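Side-chain contacts in proline dehydrogenase (Bradyrhizobium japonicum USDA 110, PDB 3HAZ), which probably oxidises proline to glutamate in two steps, pairing an FAD-dependent proline dehydrogenase with an NAD-dependent 1-pyrroline-5-carboxylate dehydrogenase in one polypeptide: residues 117-120 and 121-124; 350-353 and 354-358. All blocks are in the same frame, centred on the assembly; numbering follows the deposited sequence.

Contact 1: 117-120 and 121-124; sequences LVNA and SAWA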
loop_
_atom_site.group_PDB
_atom_site.type_symbol
_atom_site.label_atom_id
_atom_site.label_comp_id
_atom_site.label_asym_id
_atom_site.label_seq_id
_atom_site.Cartn_x
_atom_site.Cartn_y
_atom_site.Cartn_z
ATOM N N LEU A 117 -26.656 -49.029 -0.436
ATOM C CA LEU A 117 -26.746 -48.847 -1.885
ATOM C C LEU A 117 -26.065 -49.960 -2.681
ATOM O O LEU A 117 -26.433 -50.219 -3.830
ATOM C CB LEU A 117 -26.180 -47.488 -2.297
ATOM C CG LEU A 117 -26.870 -46.248 -1.732
ATOM C CD1 LEU A 117 -26.101 -44.993 -2.140
ATOM C CD2 LEU A 117 -28.324 -46.166 -2.195
ATOM N N VAL A 118 -25.069 -50.619 -2.094
ATOM C CA VAL A 118 -24.464 -51.760 -2.777
ATOM C C VAL A 118 -24.812 -53.081 -2.106
ATOM O O VAL A 118 -24.815 -54.127 -2.744
ATOM C CB VAL A 118 -22.929 -51.632 -2.902
ATOM C CG1 VAL A 118 -22.572 -50.410 -3.724
ATOM C CG2 VAL A 118 -22.266 -51.596 -1.520
ATOM N N ASN A 119 -25.109 -53.018 -0.814
ATOM C CA ASN A 119 -25.342 -54.214 -0.017
ATOM C C ASN A 119 -26.613 -54.024 0.796
ATOM O O ASN A 119 -26.570 -53.605 1.952
ATOM C CB ASN A 119 -24.134 -54.483 0.895
ATOM C CG ASN A 119 -24.239 -55.803 1.660
ATOM O OD1 ASN A 119 -25.271 -56.479 1.634
ATOM N ND2 ASN A 119 -23.160 -56.170 2.347
ATOM N N ALA A 120 -27.749 -54.321 0.174
ATOM C CA ALA A 120 -29.051 -54.081 0.788
ATOM C C ALA A 120 -29.174 -54.692 2.186
ATOM O O ALA A 120 -29.708 -54.061 3.103
ATOM C CB ALA A 120 -30.164 -54.584 -0.119
ATOM N N SER A 121 -28.665 -55.910 2.354
ATOM C CA SER A 121 -28.794 -56.604 3.635
ATOM C C SER A 121 -28.027 -55.924 4.773
ATOM O O SER A 121 -28.306 -56.168 5.943
ATOM C CB SER A 121 -28.406 -58.086 3.512
ATOM O OG SER A 121 -27.196 -58.261 2.797
ATOM N N ALA A 122 -27.079 -55.056 4.428
ATOM C CA ALA A 122 -26.271 -54.372 5.435
ATOM C C ALA A 122 -27.100 -53.474 6.356
ATOM O O ALA A 122 -26.802 -53.351 7.544
ATOM C CB ALA A 122 -25.145 -53.574 4.774
ATOM N N TRP A 123 -28.137 -52.850 5.802
ATOM C CA TRP A 123 -29.006 -51.946 6.557
ATOM C C TRP A 123 -30.270 -52.666 7.041
ATOM O O TRP A 123 -31.076 -53.143 6.240
ATOM C CB TRP A 123 -29.369 -50.727 5.701
ATOM C CG TRP A 123 -30.470 -49.845 6.254
ATOM C CD1 TRP A 123 -31.817 -50.075 6.187
ATOM C CD2 TRP A 123 -30.315 -48.582 6.925
ATOM N NE1 TRP A 123 -32.506 -49.044 6.785
ATOM C CE2 TRP A 123 -31.608 -48.115 7.246
ATOM C CE3 TRP A 123 -29.210 -47.806 7.290
ATOM C CZ2 TRP A 123 -31.824 -46.906 7.915
ATOM C CZ3 TRP A 123 -29.428 -46.599 7.956
ATOM C CH2 TRP A 123 -30.722 -46.166 8.261
ATOM N N ALA A 124 -30.438 -52.736 8.357
ATOM C CA ALA A 124 -31.559 -53.459 8.947
ATOM C C ALA A 124 -32.308 -52.604 9.969
ATOM O O ALA A 124 -31.827 -52.379 11.081
ATOM C CB ALA A 124 -31.072 -54.761 9.585
#

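Contact 2: 350-353 and 354-358; sequences TEIK and RAQER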
loop_
_atom_site.group_PDB
_atom_site.type_symbol
_atom_site.label_atom_id
_atom_site.label_comp_id
_atom_site.label_asym_id
_atom_site.label_seq_id
_atom_site.Cartn_x
_atom_site.Cartn_y
_atom_site.Cartn_z
ATOM N N THR A 350 -14.485 -31.017 -14.078
ATOM C CA THR A 350 -13.627 -32.133 -14.441
ATOM C C THR A 350 -12.711 -31.766 -15.599
ATOM O O THR A 350 -11.523 -32.082 -15.579
ATOM C CB THR A 350 -14.457 -33.389 -14.761
ATOM O OG1 THR A 350 -15.104 -33.826 -13.563
ATOM C CG2 THR A 350 -13.574 -34.510 -15.291
ATOM N N GLU A 351 -13.252 -31.084 -16.606
ATOM C CA GLU A 351 -12.434 -30.707 -17.752
ATOM C C GLU A 351 -11.313 -29.750 -17.353
ATOM O O GLU A 351 -10.202 -29.844 -17.863
ATOM C CB GLU A 351 -13.289 -30.091 -18.863
ATOM C CG GLU A 351 -14.423 -30.984 -19.357
ATOM C CD GLU A 351 -13.949 -32.313 -19.922
ATOM O OE1 GLU A 351 -14.815 -33.149 -20.262
ATOM O OE2 GLU A 351 -12.721 -32.526 -20.027
ATOM N N ILE A 352 -11.603 -28.831 -16.433
ATOM C CA ILE A 352 -10.587 -27.886 -15.990
ATOM C C ILE A 352 -9.469 -28.646 -15.281
ATOM O O ILE A 352 -8.295 -28.471 -15.589
ATOM C CB ILE A 352 -11.163 -26.804 -15.035
ATOM C CG1 ILE A 352 -12.277 -26.011 -15.726
ATOM C CG2 ILE A 352 -10.053 -25.859 -14.540
ATOM C CD1 ILE A 352 -11.896 -25.463 -17.082
ATOM N N LYS A 353 -9.846 -29.499 -14.335
ATOM C CA LYS A 353 -8.865 -30.225 -13.540
ATOM C C LYS A 353 -8.002 -31.098 -14.438
ATOM O O LYS A 353 -6.774 -31.083 -14.338
ATOM C CB LYS A 353 -9.552 -31.073 -12.460
ATOM C CG LYS A 353 -8.578 -31.779 -11.505
ATOM C CD LYS A 353 -9.315 -32.386 -10.322
ATOM C CE LYS A 353 -8.353 -33.075 -9.358
ATOM N NZ LYS A 353 -9.091 -33.760 -8.251
ATOM N N ARG A 354 -8.647 -31.842 -15.333
ATOM C CA ARG A 354 -7.920 -32.759 -16.200
ATOM C C ARG A 354 -6.891 -32.046 -17.070
ATOM O O ARG A 354 -5.761 -32.509 -17.216
ATOM C CB ARG A 354 -8.885 -33.542 -17.091
ATOM C CG ARG A 354 -9.592 -34.685 -16.388
ATOM C CD ARG A 354 -10.597 -35.320 -17.325
ATOM N NE ARG A 354 -11.181 -36.535 -16.770
ATOM C CZ ARG A 354 -11.756 -37.476 -17.508
ATOM N NH1 ARG A 354 -12.260 -38.561 -16.931
ATOM N NH2 ARG A 354 -11.820 -37.329 -18.827
ATOM N N ALA A 355 -7.295 -30.938 -17.676
ATOM C CA ALA A 355 -6.410 -30.234 -18.590
ATOM C C ALA A 355 -5.192 -29.694 -17.832
ATOM O O ALA A 355 -4.083 -29.689 -18.354
ATOM C CB ALA A 355 -7.157 -29.116 -19.314
ATOM N N GLN A 356 -5.409 -29.260 -16.593
ATOM C CA GLN A 356 -4.310 -28.821 -15.735
ATOM C C GLN A 356 -3.388 -29.978 -15.366
ATOM O O GLN A 356 -2.176 -29.872 -15.512
ATOM C CB GLN A 356 -4.846 -28.131 -14.475
ATOM C CG GLN A 356 -5.594 -26.840 -14.797
ATOM C CD GLN A 356 -6.074 -26.108 -13.569
ATOM O OE1 GLN A 356 -5.950 -26.601 -12.450
ATOM N NE2 GLN A 356 -6.629 -24.914 -13.773
ATOM N N GLU A 357 -3.965 -31.084 -14.899
ATOM C CA GLU A 357 -3.179 -32.260 -14.547
ATOM C C GLU A 357 -2.372 -32.755 -15.741
ATOM O O GLU A 357 -1.225 -33.163 -15.599
ATOM C CB GLU A 357 -4.095 -33.391 -14.061
ATOM C CG GLU A 357 -4.739 -33.156 -12.707
ATOM C CD GLU A 357 -5.755 -34.240 -12.357
ATOM O OE1 GLU A 357 -6.357 -34.820 -13.288
ATOM O OE2 GLU A 357 -5.953 -34.513 -11.155
ATOM N N ARG A 358 -2.989 -32.718 -16.917
ATOM C CA ARG A 358 -2.397 -33.294 -18.122
ATOM C C ARG A 358 -1.496 -32.315 -18.860
ATOM O O ARG A 358 -0.946 -32.643 -19.912
ATOM C CB ARG A 358 -3.499 -33.807 -19.051
ATOM C CG ARG A 358 -4.209 -35.051 -18.501
ATOM C CD ARG A 358 -5.547 -35.315 -19.182
ATOM N NE ARG A 358 -6.332 -36.309 -18.449
ATOM C CZ ARG A 358 -7.413 -36.918 -18.932
ATOM N NH1 ARG A 358 -7.847 -36.636 -20.154
ATOM N NH2 ARG A 358 -8.062 -37.811 -18.190
HETATM O O HOH W 1 -11.706 -35.059 -20.838
#

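Contact 1: 117-120 and 121-124
Ser-121 and Asn-119 join side chains across a short 3-10 turn: the hydroxyl OG of Ser-121 donates to OD1 of Asn-119 at 2.9 Å, lying in the carbonyl plane of the amide with a C=O...O angle of 153°. Ser-121 OG reaches it by sitting between its own backbone N and carbonyl carbon (chi1 46°), while Asn-119 swings CG opposite its backbone N (chi1 -174°). The tight part lies beside this bond, where Asn-119 meets Ala-122. Ala-122 N binds Asn-119 O at 2.9 Å, and the methyl CB of Ala-122 packs 3.9 Å from CG of Asn-119. The other amide atom, ND2, is held by the backbone oxygen of Asp-805, so both ends of the amide are engaged and its rotation is fixed. The turn slackens beyond: the bond from Trp-123 N to Ala-120 O is weak at 3.3 Å, and Ser-121 stands on the exposed side. Following helix 106-115, the turn has Ala-122 and Val-118 against helix 804-819 of the aldehyde dehydrogenase part, whereas the Trp-123 indole packs on helix 71-85 and meets Phe-96 of helix 90-100 edge-to-face.

Contact 2: 350-353 and 354-358
Thr-350 and Arg-354 run side by side one helical turn apart, the methyl CG2 of Thr-350 resting 3.5 Å from NE of Arg-354. That methyl is placed by a chi1 of -66°, which sets CG2 opposite the backbone N, while Arg-354 stretches out fully from CG to NE. Its NH2 reaches a water at 3.0 Å, which in turn donates to OE2 of Glu-351 at 2.8 Å; NH2 also forms a salt bridge with Asp-285, and Glu-351 OE1 accepts from the backbone N of Ala-284. An alanine in place of Arg-354 would probably leave the bridging water without its N-H donor and Asp-285 with one fewer cationic partner. Thr-350, Glu-351 and Arg-354 ride on helix 348-357 of the TIM-barrel-like proline dehydrogenase domain, whose i-to-i+4 bonds include Glu-357 N to Lys-353 O at 2.9 Å. On another flank Ile-352 CG2 lies 3.6 Å from NE2 of Gln-356, an amide nitrogen bonded to Tyr-363 OH; Ile-352 also approaches the FAD-binding Trp-348 and Thr-367. Lys-353, extended throughout, crosses Glu-357 at a slant, its CE 3.3 Å from OE2. NZ stays 4.3 Å from Glu-357 OE2, beyond a salt bridge, and instead hydrogen-bonds to Gly-640 O of the second subunit.

Contact 1 precedes contact 2 along the chain, and the two do not touch: their centres are 35 Å apart and their nearest atoms about 19 Å. They share no helix or sheet. The turn at 117-124 belongs to the region assigned to the DNA-binding domain, near the surface and away from the FAD and NAD sites; residues 350-358 lie on a helix following strand 338-343 of the parallel barrel sheet, near the FAD. Both nevertheless border the aldehyde dehydrogenase part, contact 1 through helix 804-819 of the same chain and contact 2 through Arg-612 of its own chain and residues 638-640 of the second subunit. The pair thus marks two separate junctions within this bifunctional assembly.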